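Vanadium-dependent haloperoxidase (Zobellia galactanivorans, PDB 4CIT) probably catalyses, as a vanadium-dependent iodoperoxidase, the peroxide-driven oxidation of iodide with the help of bound vanadate. Local coordinates at residues A72-E75 with I76-T80; K153-G156 with L157-D161. All blocks are in the same frame, centred on the assembly; numbering follows the deposited sequence.

Interaction 1: residues A72-E75 with I76-T80; sequences AAYE and IVAAT. With NA (sodium ion), chain G.
The phenol ring of Y74 meets A78 one helical turn on, CE2 lying 3.9 Å from A78 CB, with the methyl coming in obliquely. The Y74 side chain is also touched by T315 of helix 307-335 and by Y84, L87 and M449 from loops, while the hydroxyl is hydrogen-bonded to the backbone oxygen of N85. A chi1 of 177° sets the Y74 ring on the carbonyl side of its CA, forward along the helix toward A78. The E75 carboxylate is held through both oxygens, OE1 by S86 OG and OE2 by L87 N, so the 85-87 loop is tied to two successive residues of helix 59-80.

Beneath the side chains run the i to i+4 bonds of an alpha-helix. A78 N reaches Y74 O at 2.8 Å, whereas I76 N to A72 O is weak at 3.3 Å. Near the end of the helix T80 OG1 donates to I76 O at 2.8 Å.

A78 O binds the sodium ion at 2.2 Å; the backbone oxygens of N81 and Y84 and three waters, one of them longer at 2.9 Å, complete six ligands. The positive ion probably offsets partial negative charge that backbone carbonyls gather toward the end of helix 59-80.

Interaction 2: residues K153-G156 with L157-D161; sequences KAYG and LQVAD
V159 and Y155, one turn apart on the alpha-helix 146-167, illustrate how i to i+4 spacing lets an aliphatic side chain cover an aromatic one. The apolar part of the contact is a CH-pi interaction: V159 CG2 stands 3.9 Å from the centroid of the Y155 ring, 26° off its normal and displaced toward the rim, where CZ is the nearest ring atom at 3.6 Å. Torsions on both sides bring this about. Y155 has CG on the carbonyl side of its CA (chi1 -179°), which turns the ring up the helix, and V159 directs CG2 to the side of its own backbone N, back over that ring. A second apolar pair follows the same spacing: K153 CG packs against L157 CD1 at 3.9 Å. At the rim of the ring Q158 OE1 lies in plane, 3.7 Å from Y155 CD1, a van der Waals approach with the amide nearly perpendicular to the ring.

Polar side-chain bonds lead outside the segments. The Y155 hydroxyl is bonded to the backbone oxygen of P98, and D161 OD1 forms a salt bridge with R122 of helix 108-123. Replacing Y155 by an alanine would probably leave V159 CG2 without its aromatic cover and P98 O without this donor.

Main-chain bonds complete the account. L157, Q158, V159 and A160 each donate through N to the oxygen four residues earlier. The K153 carbonyl has apolar company too: its O accepts L157 N at 2.9 Å while L157 CG sits 3.3 Å from that same oxygen.

Interactions 1 and 2 come in series along the chain, on helix 59-80 and then on helix 146-167, with centres about 11 Å apart. They show how two local contacts become one tertiary interface: I76 CG1 packs 3.9 Å from V159 CG2 and 4.1 Å from Y155 CE2, so I76 reaches across from helix 59-80 to the pair V159 and Y155 on helix 146-167. Helix 108-123 joins them, touched by A72, A73, I76 and T80 from one and by Y155, L157 and A160 from the other. Interaction 1 also places a sodium ligand, A78 O, on the helix that is packed in this way within the largely helical fold of this haloperoxidase.

Interaction 1: residues A72-E75 with I76-T80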
loop_
_atom_site.group_PDB
_atom_site.type_symbol
_atom_site.label_atom_id
_atom_site.label_comp_id
_atom_site.label_asym_id
_atom_site.label_seq_id
_atom_site.Cartn_x
_atom_site.Cartn_y
_atom_site.Cartn_z
ATOM N N ALA A 72 -0.107 6.026 14.456
ATOM C CA ALA A 72 0.388 6.186 15.828
ATOM C C ALA A 72 1.566 7.165 15.997
ATOM O O ALA A 72 1.536 8.083 16.836
ATOM C CB ALA A 72 0.722 4.814 16.461
ATOM N N ALA A 73 2.580 6.993 15.154
ATOM C CA ALA A 73 3.700 7.920 15.162
ATOM C C ALA A 73 3.333 9.319 14.801
ATOM O O ALA A 73 3.751 10.299 15.470
ATOM C CB ALA A 73 4.719 7.415 14.202
ATOM N N TYR A 74 2.505 9.470 13.768
ATOM C CA TYR A 74 2.044 10.784 13.352
ATOM C C TYR A 74 1.287 11.470 14.438
ATOM O O TYR A 74 1.496 12.670 14.737
ATOM C CB TYR A 74 1.140 10.689 12.074
ATOM C CG TYR A 74 0.616 12.067 11.698
ATOM C CD1 TYR A 74 1.426 12.950 11.023
ATOM C CD2 TYR A 74 -0.659 12.489 12.144
ATOM C CE1 TYR A 74 1.053 14.254 10.834
ATOM C CE2 TYR A 74 -1.078 13.798 11.911
ATOM C CZ TYR A 74 -0.247 14.625 11.145
ATOM O OH TYR A 74 -0.648 15.918 10.881
ATOM N N GLU A 75 0.426 10.731 15.152
ATOM C CA GLU A 75 -0.263 11.396 16.269
ATOM C C GLU A 75 0.674 11.994 17.345
ATOM O O GLU A 75 0.395 13.036 17.957
ATOM C CB GLU A 75 -1.326 10.518 16.924
ATOM C CG GLU A 75 -2.512 10.235 16.016
ATOM C CD GLU A 75 -3.275 11.557 15.677
ATOM O OE1 GLU A 75 -3.877 12.248 16.575
ATOM O OE2 GLU A 75 -3.118 12.021 14.560
ATOM N N ILE A 76 1.709 11.309 17.638
ATOM C CA ILE A 76 2.772 11.819 18.576
ATOM C C ILE A 76 3.381 13.115 18.101
ATOM O O ILE A 76 3.447 14.139 18.844
ATOM C CB ILE A 76 3.784 10.750 18.931
ATOM C CG1 ILE A 76 3.147 9.674 19.800
ATOM C CG2 ILE A 76 4.971 11.421 19.681
ATOM C CD1 ILE A 76 3.999 8.401 19.910
ATOM N N VAL A 77 3.745 13.130 16.828
ATOM C CA VAL A 77 4.180 14.351 16.191
ATOM C C VAL A 77 3.180 15.468 16.228
ATOM O O VAL A 77 3.525 16.589 16.661
ATOM C CB VAL A 77 4.650 14.090 14.765
ATOM C CG1 VAL A 77 4.956 15.382 14.041
ATOM C CG2 VAL A 77 5.850 13.236 14.804
ATOM N N ALA A 78 1.927 15.224 15.869
ATOM C CA ALA A 78 0.860 16.217 15.868
ATOM C C ALA A 78 0.583 16.808 17.300
ATOM O O ALA A 78 0.288 17.992 17.463
ATOM C CB ALA A 78 -0.396 15.659 15.323
ATOM N N ALA A 79 0.753 15.984 18.274
ATOM C CA ALA A 79 0.429 16.419 19.623
ATOM C C ALA A 79 1.487 17.416 20.120
ATOM O O ALA A 79 1.275 18.145 21.132
ATOM C CB ALA A 79 0.401 15.218 20.520
ATOM N N THR A 80 2.662 17.367 19.519
ATOM C CA THR A 80 3.814 18.049 19.999
ATOM C C THR A 80 4.435 18.998 19.006
ATOM O O THR A 80 5.446 19.547 19.288
ATOM C CB THR A 80 4.887 17.058 20.449
ATOM O OG1 THR A 80 5.319 16.161 19.403
ATOM C CG2 THR A 80 4.361 16.246 21.623
HETATM NA NA NA G . -0.059 19.886 16.360
HETATM O O HOH W 1 -2.778 19.197 17.045
HETATM O O HOH W 2 0.282 21.103 18.325
HETATM O O HOH W 3 -1.053 21.916 15.589
#

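Interaction 2: residues K153-G156 with L157-D161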
loop_
_atom_site.group_PDB
_atom_site.type_symbol
_atom_site.label_atom_id
_atom_site.label_comp_id
_atom_site.label_asym_id
_atom_site.label_seq_id
_atom_site.Cartn_x
_atom_site.Cartn_y
_atom_site.Cartn_z
ATOM N N LYS A 153 10.141 5.879 25.799
ATOM C CA LYS A 153 9.532 4.572 25.495
ATOM C C LYS A 153 8.175 4.356 26.106
ATOM O O LYS A 153 7.215 3.857 25.481
ATOM C CB LYS A 153 10.479 3.443 25.948
ATOM C CG LYS A 153 9.843 2.067 25.784
ATOM C CD LYS A 153 10.782 0.905 26.097
ATOM C CE LYS A 153 11.206 0.855 27.488
ATOM N NZ LYS A 153 10.376 -0.244 28.064
ATOM N N ALA A 154 8.044 4.757 27.390
ATOM C CA ALA A 154 6.799 4.632 28.094
ATOM C C ALA A 154 5.671 5.394 27.409
ATOM O O ALA A 154 4.542 4.885 27.326
ATOM C CB ALA A 154 6.954 5.062 29.561
ATOM N N TYR A 155 5.937 6.580 26.917
ATOM C CA TYR A 155 4.916 7.393 26.243
ATOM C C TYR A 155 4.575 6.727 24.902
ATOM O O TYR A 155 3.388 6.647 24.556
ATOM C CB TYR A 155 5.345 8.814 26.064
ATOM C CG TYR A 155 4.320 9.699 25.407
ATOM C CD1 TYR A 155 3.038 9.731 25.855
ATOM C CD2 TYR A 155 4.631 10.407 24.300
ATOM C CE1 TYR A 155 2.091 10.469 25.211
ATOM C CE2 TYR A 155 3.674 11.157 23.623
ATOM C CZ TYR A 155 2.426 11.129 24.059
ATOM O OH TYR A 155 1.425 11.850 23.464
ATOM N N GLY A 156 5.588 6.362 24.139
ATOM C CA GLY A 156 5.362 5.627 22.871
ATOM C C GLY A 156 4.471 4.386 23.007
ATOM O O GLY A 156 3.562 4.156 22.211
ATOM N N LEU A 157 4.682 3.610 24.065
ATOM C CA LEU A 157 3.904 2.457 24.337
ATOM C C LEU A 157 2.481 2.786 24.818
ATOM O O LEU A 157 1.524 2.066 24.460
ATOM C CB LEU A 157 4.631 1.513 25.283
ATOM C CG LEU A 157 5.975 0.871 24.798
ATOM C CD1 LEU A 157 6.533 -0.030 25.895
ATOM C CD2 LEU A 157 5.822 0.086 23.518
ATOM N N GLN A 158 2.308 3.863 25.558
ATOM C CA GLN A 158 0.977 4.296 25.927
ATOM C C GLN A 158 0.172 4.684 24.718
ATOM O O GLN A 158 -1.004 4.339 24.605
ATOM C CB GLN A 158 1.037 5.459 26.949
ATOM C CG GLN A 158 -0.247 5.878 27.468
ATOM C CD GLN A 158 -0.111 7.156 28.319
ATOM O OE1 GLN A 158 0.890 7.868 28.264
ATOM N NE2 GLN A 158 -1.143 7.448 29.055
ATOM N N VAL A 159 0.785 5.424 23.829
ATOM C CA VAL A 159 0.096 5.802 22.558
ATOM C C VAL A 159 -0.218 4.523 21.730
ATOM O O VAL A 159 -1.288 4.423 21.160
ATOM C CB VAL A 159 0.878 6.844 21.787
ATOM C CG1 VAL A 159 0.216 7.074 20.412
ATOM C CG2 VAL A 159 0.978 8.155 22.608
ATOM N N ALA A 160 0.723 3.607 21.567
ATOM C CA ALA A 160 0.486 2.392 20.845
ATOM C C ALA A 160 -0.667 1.633 21.429
ATOM O O ALA A 160 -1.464 1.040 20.670
ATOM C CB ALA A 160 1.738 1.482 20.856
ATOM N N ASP A 161 -0.867 1.652 22.770
ATOM C CA ASP A 161 -1.966 0.961 23.321
ATOM C C ASP A 161 -3.263 1.634 22.891
ATOM O O ASP A 161 -4.265 0.947 22.688
ATOM C CB ASP A 161 -1.971 0.844 24.871
ATOM C CG ASP A 161 -0.860 -0.117 25.403
ATOM O OD1 ASP A 161 -0.369 -1.076 24.668
ATOM O OD2 ASP A 161 -0.459 0.119 26.563
#